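Local coordinates for ER-derived vesicles protein ERV41 (Saccharomyces cerevisiae, PDB 3ZLC), which travels in COPII-coated vesicles from the endoplasmic reticulum, is needed for efficient transport of some secretory proteins to the Golgi, and aids retrograde transport back, at residues Pro59-Lys67 with Lys153-Phe161. Residues are numbered along the deposited sequence; the frame is centred on the assembly and turned at random.
Sequences PFFIPYDTK and KFNHVINEF
The F60 ring meets N155, the backbone N of H156 and V157 CG2 with its far corner, CZ. F60 CZ lies 3.9 Å from N155 O and 4.1 Å from N155 CB. Ring and N155 amide planes are 38° apart. The amide itself is held by N29 and N181. At the edge of the H156 ring, in its plane, lie I158 CG1 and F154 O, which accepts a hydrogen bond from H156 ND1. The contact lies on the six-stranded mixed sheet, one of two in this lumenal domain. Here the loop joining its two outermost strands, 53-57 and 67-68, packs over strand 156-163, beside the classic beta bulge that N159 and E160 form opposite D25. F60 CG stands anti to the backbone N (chi1 -175°), which carries the ring across to N155, just before the strand. With an alanine here, N155 CB and V157 CG2 would probably each lose an apolar neighbour, opening a gap between loop and strand.

V157 is the centre of the contact. Both methyls touch P63 CD, V157 CG1 at 3.6 Å. V157 CG2 also lies 3.9 Å from I62 CG1 and 3.5 Å from F61 O. That carbonyl oxygen is buried without a polar partner. By contrast, I62 O accepts a hydrogen bond from R92 NH1.

At the far end the contact turns polar. N159 ND2 is hydrogen-bonded to D25 OD1, while N159 OD1 faces the loop, 3.9 Å from P63 CG. One water bridges the segments: it donates to N159 OD1 at 2.9 Å and lies 2.7 Å from T66 OG1.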
# COMPACT_ATOMS: atom_id res chain seq x y z
N PRO A 59 11.48 8.65 -11.40
CA PRO A 59 10.89 8.21 -12.67
C PRO A 59 10.16 6.90 -12.39
O PRO A 59 10.80 5.95 -11.91
CB PRO A 59 12.12 7.94 -13.56
CG PRO A 59 13.35 8.48 -12.76
CD PRO A 59 12.92 8.34 -11.32
N PHE A 60 8.85 6.86 -12.64
CA PHE A 60 8.08 5.65 -12.35
C PHE A 60 8.65 4.43 -13.07
O PHE A 60 9.02 4.50 -14.23
CB PHE A 60 6.59 5.84 -12.71
CG PHE A 60 5.71 4.67 -12.30
CD1 PHE A 60 5.37 4.47 -10.97
CD2 PHE A 60 5.23 3.77 -13.26
CE1 PHE A 60 4.57 3.39 -10.58
CE2 PHE A 60 4.41 2.68 -12.88
CZ PHE A 60 4.08 2.50 -11.54
N PHE A 61 8.74 3.32 -12.36
CA PHE A 61 9.19 2.07 -12.97
C PHE A 61 8.65 0.89 -12.19
O PHE A 61 8.27 1.01 -11.02
CB PHE A 61 10.73 2.01 -13.07
CG PHE A 61 11.42 1.68 -11.76
CD1 PHE A 61 11.62 2.66 -10.79
CD2 PHE A 61 11.89 0.39 -11.51
CE1 PHE A 61 12.28 2.36 -9.59
CE2 PHE A 61 12.55 0.07 -10.31
CZ PHE A 61 12.74 1.06 -9.36
N ILE A 62 8.60 -0.26 -12.85
CA ILE A 62 8.18 -1.46 -12.16
C ILE A 62 9.42 -2.33 -11.99
O ILE A 62 10.04 -2.72 -12.98
CB ILE A 62 7.10 -2.21 -12.93
CG1 ILE A 62 5.87 -1.30 -13.11
CG2 ILE A 62 6.71 -3.49 -12.18
CD1 ILE A 62 4.89 -1.77 -14.17
N PRO A 63 9.80 -2.61 -10.73
CA PRO A 63 11.04 -3.35 -10.49
C PRO A 63 10.94 -4.81 -10.93
O PRO A 63 9.84 -5.31 -11.15
CB PRO A 63 11.21 -3.29 -8.97
CG PRO A 63 10.31 -2.18 -8.50
CD PRO A 63 9.15 -2.20 -9.46
N TYR A 64 12.08 -5.48 -11.09
CA TYR A 64 12.07 -6.92 -11.32
C TYR A 64 11.61 -7.66 -10.06
O TYR A 64 11.42 -7.04 -9.02
CB TYR A 64 13.45 -7.39 -11.76
CG TYR A 64 13.79 -6.92 -13.15
CD1 TYR A 64 13.01 -7.32 -14.23
CD2 TYR A 64 14.87 -6.08 -13.38
CE1 TYR A 64 13.30 -6.89 -15.51
CE2 TYR A 64 15.17 -5.65 -14.67
CZ TYR A 64 14.38 -6.06 -15.73
OH TYR A 64 14.64 -5.65 -17.01
N ASP A 65 11.41 -8.98 -10.17
CA ASP A 65 10.90 -9.80 -9.06
C ASP A 65 9.67 -9.22 -8.39
O ASP A 65 9.52 -9.27 -7.17
CB ASP A 65 12.01 -10.03 -8.03
CG ASP A 65 13.29 -10.45 -8.66
OD1 ASP A 65 13.21 -11.16 -9.69
OD2 ASP A 65 14.36 -10.05 -8.18
N THR A 66 8.78 -8.70 -9.23
CA THR A 66 7.53 -8.07 -8.79
C THR A 66 6.38 -8.69 -9.57
O THR A 66 6.43 -8.77 -10.81
CB THR A 66 7.58 -6.54 -9.04
OG1 THR A 66 8.57 -5.98 -8.18
CG2 THR A 66 6.21 -5.85 -8.72
N LYS A 67 5.37 -9.17 -8.85
CA LYS A 67 4.16 -9.71 -9.45
C LYS A 67 3.43 -8.56 -10.10
O LYS A 67 3.30 -7.47 -9.51
CB LYS A 67 3.22 -10.29 -8.38
CG LYS A 67 3.80 -11.43 -7.60
CD LYS A 67 3.08 -11.59 -6.25
CE LYS A 67 1.63 -11.99 -6.37
NZ LYS A 67 1.18 -12.84 -5.18
N LYS A 153 -2.22 9.36 -12.65
CA LYS A 153 -2.16 7.98 -13.07
C LYS A 153 -1.92 7.14 -11.83
O LYS A 153 -0.91 7.33 -11.14
CB LYS A 153 -1.02 7.76 -14.07
CG LYS A 153 -1.20 8.47 -15.40
CD LYS A 153 -0.33 7.85 -16.48
CE LYS A 153 1.02 8.52 -16.57
NZ LYS A 153 0.89 9.93 -17.05
N PHE A 154 -2.84 6.22 -11.54
CA PHE A 154 -2.72 5.44 -10.30
C PHE A 154 -2.14 4.04 -10.48
O PHE A 154 -2.27 3.19 -9.59
CB PHE A 154 -4.05 5.44 -9.53
CG PHE A 154 -4.40 6.80 -8.98
CD1 PHE A 154 -3.69 7.33 -7.91
CD2 PHE A 154 -5.43 7.56 -9.54
CE1 PHE A 154 -4.00 8.60 -7.39
CE2 PHE A 154 -5.75 8.83 -9.03
CZ PHE A 154 -5.03 9.35 -7.96
N ASN A 155 -1.47 3.81 -11.60
CA ASN A 155 -0.55 2.67 -11.70
C ASN A 155 0.37 2.73 -10.49
O ASN A 155 0.76 3.80 -10.05
CB ASN A 155 0.28 2.75 -12.99
CG ASN A 155 -0.57 2.89 -14.23
OD1 ASN A 155 -1.53 2.15 -14.41
ND2 ASN A 155 -0.25 3.87 -15.07
N HIS A 156 0.69 1.58 -9.90
CA HIS A 156 1.49 1.64 -8.69
C HIS A 156 2.26 0.35 -8.48
O HIS A 156 1.92 -0.70 -9.04
CB HIS A 156 0.61 1.95 -7.47
CG HIS A 156 -0.45 0.93 -7.22
ND1 HIS A 156 -1.65 0.93 -7.90
CD2 HIS A 156 -0.50 -0.12 -6.36
CE1 HIS A 156 -2.40 -0.08 -7.47
NE2 HIS A 156 -1.73 -0.73 -6.54
N VAL A 157 3.32 0.46 -7.69
CA VAL A 157 4.11 -0.70 -7.29
C VAL A 157 4.11 -0.70 -5.78
O VAL A 157 4.43 0.31 -5.17
CB VAL A 157 5.58 -0.55 -7.73
CG1 VAL A 157 6.44 -1.67 -7.10
CG2 VAL A 157 5.67 -0.59 -9.25
N ILE A 158 3.76 -1.83 -5.18
CA ILE A 158 3.83 -1.90 -3.73
C ILE A 158 5.07 -2.71 -3.39
O ILE A 158 5.10 -3.93 -3.60
CB ILE A 158 2.58 -2.61 -3.13
CG1 ILE A 158 1.32 -1.77 -3.42
CG2 ILE A 158 2.74 -2.78 -1.61
CD1 ILE A 158 -0.02 -2.55 -3.26
N ASN A 159 6.11 -2.05 -2.89
CA ASN A 159 7.31 -2.78 -2.50
C ASN A 159 7.11 -3.38 -1.12
O ASN A 159 7.51 -4.53 -0.87
CB ASN A 159 8.55 -1.87 -2.51
CG ASN A 159 8.79 -1.28 -3.87
OD1 ASN A 159 8.93 -2.01 -4.85
ND2 ASN A 159 8.80 0.07 -3.95
N GLU A 160 6.46 -2.62 -0.24
CA GLU A 160 6.08 -3.11 1.09
C GLU A 160 4.74 -2.56 1.52
O GLU A 160 4.43 -1.39 1.27
CB GLU A 160 7.12 -2.72 2.16
CG GLU A 160 6.75 -3.32 3.54
CD GLU A 160 7.69 -2.88 4.67
OE1 GLU A 160 8.59 -2.05 4.42
OE2 GLU A 160 7.50 -3.37 5.81
N PHE A 161 3.94 -3.41 2.17
CA PHE A 161 2.77 -2.96 2.91
C PHE A 161 2.56 -3.97 4.04
O PHE A 161 2.19 -5.11 3.78
CB PHE A 161 1.53 -2.90 2.02
CG PHE A 161 0.37 -2.23 2.68
CD1 PHE A 161 0.37 -0.84 2.83
CD2 PHE A 161 -0.69 -2.96 3.19
CE1 PHE A 161 -0.69 -0.20 3.46
CE2 PHE A 161 -1.75 -2.33 3.82
CZ PHE A 161 -1.74 -0.95 3.96
O HOH W 1 8.71 -4.80 -5.76